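Local atomic coordinates of apical membrane antigen AMA1 (Toxoplasma gondii ME49, PDB entry 4YIV), a protein that helps the parasite invade host cells as part of the moving junction, the ring formed between the plasma membranes of its apical tip and the host cell. Residues 238-243 with 247-252. Numbering follows the deposited sequence.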
loop_
_atom_site.group_PDB
_atom_site.type_symbol
_atom_site.label_atom_id
_atom_site.label_comp_id
_atom_site.label_asym_id
_atom_site.label_seq_id
_atom_site.Cartn_x
_atom_site.Cartn_y
_atom_site.Cartn_z
ATOM N N PHE A 238 1.834 12.755 12.464
ATOM C CA PHE A 238 3.173 12.569 11.966
ATOM C C PHE A 238 3.906 13.906 12.065
ATOM O O PHE A 238 3.298 14.963 11.901
ATOM C CB PHE A 238 3.171 12.100 10.499
ATOM C CG PHE A 238 2.828 10.660 10.292
ATOM C CD1 PHE A 238 3.197 9.681 11.199
ATOM C CD2 PHE A 238 2.151 10.278 9.136
ATOM C CE1 PHE A 238 2.901 8.352 10.959
ATOM C CE2 PHE A 238 1.840 8.935 8.896
ATOM C CZ PHE A 238 2.218 7.980 9.794
ATOM N N GLY A 239 5.204 13.845 12.315
ATOM C CA GLY A 239 6.017 15.040 12.379
ATOM C C GLY A 239 7.478 14.790 12.091
ATOM O O GLY A 239 7.916 13.648 11.923
ATOM N N VAL A 240 8.239 15.885 12.045
ATOM C CA VAL A 240 9.677 15.834 11.811
ATOM C C VAL A 240 10.430 16.598 12.909
ATOM O O VAL A 240 10.023 17.686 13.317
ATOM C CB VAL A 240 10.054 16.434 10.446
ATOM C CG1 VAL A 240 9.352 15.663 9.325
ATOM C CG2 VAL A 240 9.661 17.891 10.397
ATOM N N TRP A 241 11.531 16.023 13.362
ATOM C CA TRP A 241 12.303 16.623 14.446
ATOM C C TRP A 241 13.141 17.775 13.903
ATOM O O TRP A 241 14.048 17.566 13.093
ATOM C CB TRP A 241 13.197 15.577 15.113
ATOM C CG TRP A 241 13.808 16.058 16.413
ATOM C CD1 TRP A 241 15.115 16.421 16.630
ATOM C CD2 TRP A 241 13.131 16.236 17.664
ATOM N NE1 TRP A 241 15.285 16.810 17.936
ATOM C CE2 TRP A 241 14.084 16.707 18.592
ATOM C CE3 TRP A 241 11.811 16.041 18.092
ATOM C CZ2 TRP A 241 13.760 16.978 19.917
ATOM C CZ3 TRP A 241 11.489 16.313 19.411
ATOM C CH2 TRP A 241 12.460 16.778 20.307
ATOM N N LYS A 242 12.822 18.990 14.346
ATOM C CA LYS A 242 13.533 20.187 13.912
ATOM C C LYS A 242 13.642 21.212 15.042
ATOM O O LYS A 242 12.678 21.438 15.785
ATOM C CB LYS A 242 12.833 20.807 12.699
ATOM C CG LYS A 242 13.324 20.257 11.346
ATOM C CD LYS A 242 12.414 20.643 10.166
ATOM C CE LYS A 242 12.052 22.142 10.121
ATOM N NZ LYS A 242 13.212 23.074 9.975
ATOM N N LYS A 243 14.826 21.820 15.173
ATOM C CA LYS A 243 15.065 22.830 16.210
ATOM C C LYS A 243 14.672 22.304 17.588
ATOM O O LYS A 243 13.890 22.931 18.314
ATOM C CB LYS A 243 14.288 24.107 15.890
ATOM C CG LYS A 243 14.668 24.742 14.552
ATOM C CD LYS A 243 13.690 25.860 14.132
ATOM C CE LYS A 243 12.356 25.307 13.590
ATOM N NZ LYS A 243 11.278 26.346 13.437
ATOM N N LEU A 247 7.914 18.930 14.982
ATOM C CA LEU A 247 6.989 19.744 14.191
ATOM C C LEU A 247 6.062 18.827 13.394
ATOM O O LEU A 247 6.516 18.085 12.507
ATOM C CB LEU A 247 7.730 20.665 13.226
ATOM C CG LEU A 247 8.858 21.575 13.727
ATOM C CD1 LEU A 247 9.054 22.705 12.756
ATOM C CD2 LEU A 247 8.563 22.118 15.074
ATOM N N ASP A 248 4.776 18.874 13.689
ATOM C CA ASP A 248 3.862 18.095 12.880
ATOM C C ASP A 248 3.761 18.794 11.535
ATOM O O ASP A 248 4.182 19.936 11.397
ATOM C CB ASP A 248 2.492 17.923 13.519
ATOM C CG ASP A 248 1.671 19.208 13.576
ATOM O OD1 ASP A 248 1.178 19.686 12.527
ATOM O OD2 ASP A 248 1.447 19.706 14.698
ATOM N N TYR A 249 3.181 18.107 10.553
ATOM C CA TYR A 249 3.236 18.589 9.190
ATOM C C TYR A 249 2.609 19.975 8.989
ATOM O O TYR A 249 2.990 20.685 8.059
ATOM C CB TYR A 249 2.552 17.602 8.266
ATOM C CG TYR A 249 3.227 16.258 8.088
ATOM C CD1 TYR A 249 4.590 16.081 8.286
ATOM C CD2 TYR A 249 2.475 15.161 7.665
ATOM C CE1 TYR A 249 5.174 14.871 8.104
ATOM C CE2 TYR A 249 3.058 13.950 7.468
ATOM C CZ TYR A 249 4.386 13.797 7.694
ATOM O OH TYR A 249 4.926 12.558 7.469
ATOM N N THR A 250 1.646 20.366 9.817
ATOM C CA THR A 250 0.974 21.638 9.582
ATOM C C THR A 250 1.940 22.818 9.761
ATOM O O THR A 250 1.622 23.936 9.381
ATOM C CB THR A 250 -0.238 21.851 10.499
ATOM O OG1 THR A 250 0.186 21.900 11.871
ATOM C CG2 THR A 250 -1.273 20.768 10.282
ATOM N N GLU A 251 3.112 22.559 10.327
ATOM C CA GLU A 251 4.101 23.602 10.582
ATOM C C GLU A 251 5.138 23.709 9.476
ATOM O O GLU A 251 5.983 24.595 9.515
ATOM C CB GLU A 251 4.830 23.350 11.911
ATOM C CG GLU A 251 3.955 23.526 13.141
ATOM C CD GLU A 251 4.779 23.784 14.403
ATOM O OE1 GLU A 251 5.607 24.728 14.400
ATOM O OE2 GLU A 251 4.607 23.036 15.389
ATOM N N LEU A 252 5.100 22.791 8.512
ATOM C CA LEU A 252 6.104 22.769 7.460
ATOM C C LEU A 252 5.556 23.504 6.247
ATOM O O LEU A 252 4.352 23.477 5.975
ATOM C CB LEU A 252 6.509 21.329 7.102
ATOM C CG LEU A 252 6.940 20.424 8.263
ATOM C CD1 LEU A 252 7.275 19.041 7.719
ATOM C CD2 LEU A 252 8.118 21.005 9.053
#
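Val240 and Leu247 form an antiparallel hydrogen-bonded pair, Val240 N giving to Leu247 O at 2.8 Å and Leu247 N returning to Val240 O at 3.0 Å. Next along comes the non-hydrogen-bonded pair Gly239 and Asp248, whose CA atoms approach to 3.8 Å; Gly239, with no side chain, has its CA 3.1 Å from Leu247 O. Beyond it the pairing fades: Tyr249 N makes only a weak bond to Phe238 O as the chain turns into the 3-10 segment 249-251. That same carbonyl oxygen lies over one face of the Tyr249 ring, offset toward the rim. Tyr249 and Phe238 run side by side, with Tyr249 CZ 3.5 Å from Phe238 CB, and the phenyl ring goes on to meet Phe27 edge-to-face. On the face carrying Val240 and Leu247, Leu252 comes back tip to tip with the valine, its CD2 3.7 Å from Val240 CG2. Lys242 crosses Leu247 at about a right angle, and a bend at chi3 (49°) brings its CE to 4.0 Å from Leu247 CD1. Asp248 OD1 accepts from both Thr250 N and Thr250 OG1, which ties down the turn leaving the strand. This is a beta hairpin ending in an Asx turn at Asp248; it supplies two strands of a small three-stranded antiparallel sheet, 245-248 at the edge and 236-242 central, beside 322-326, consistent with the ectodomain's PAN-like fold.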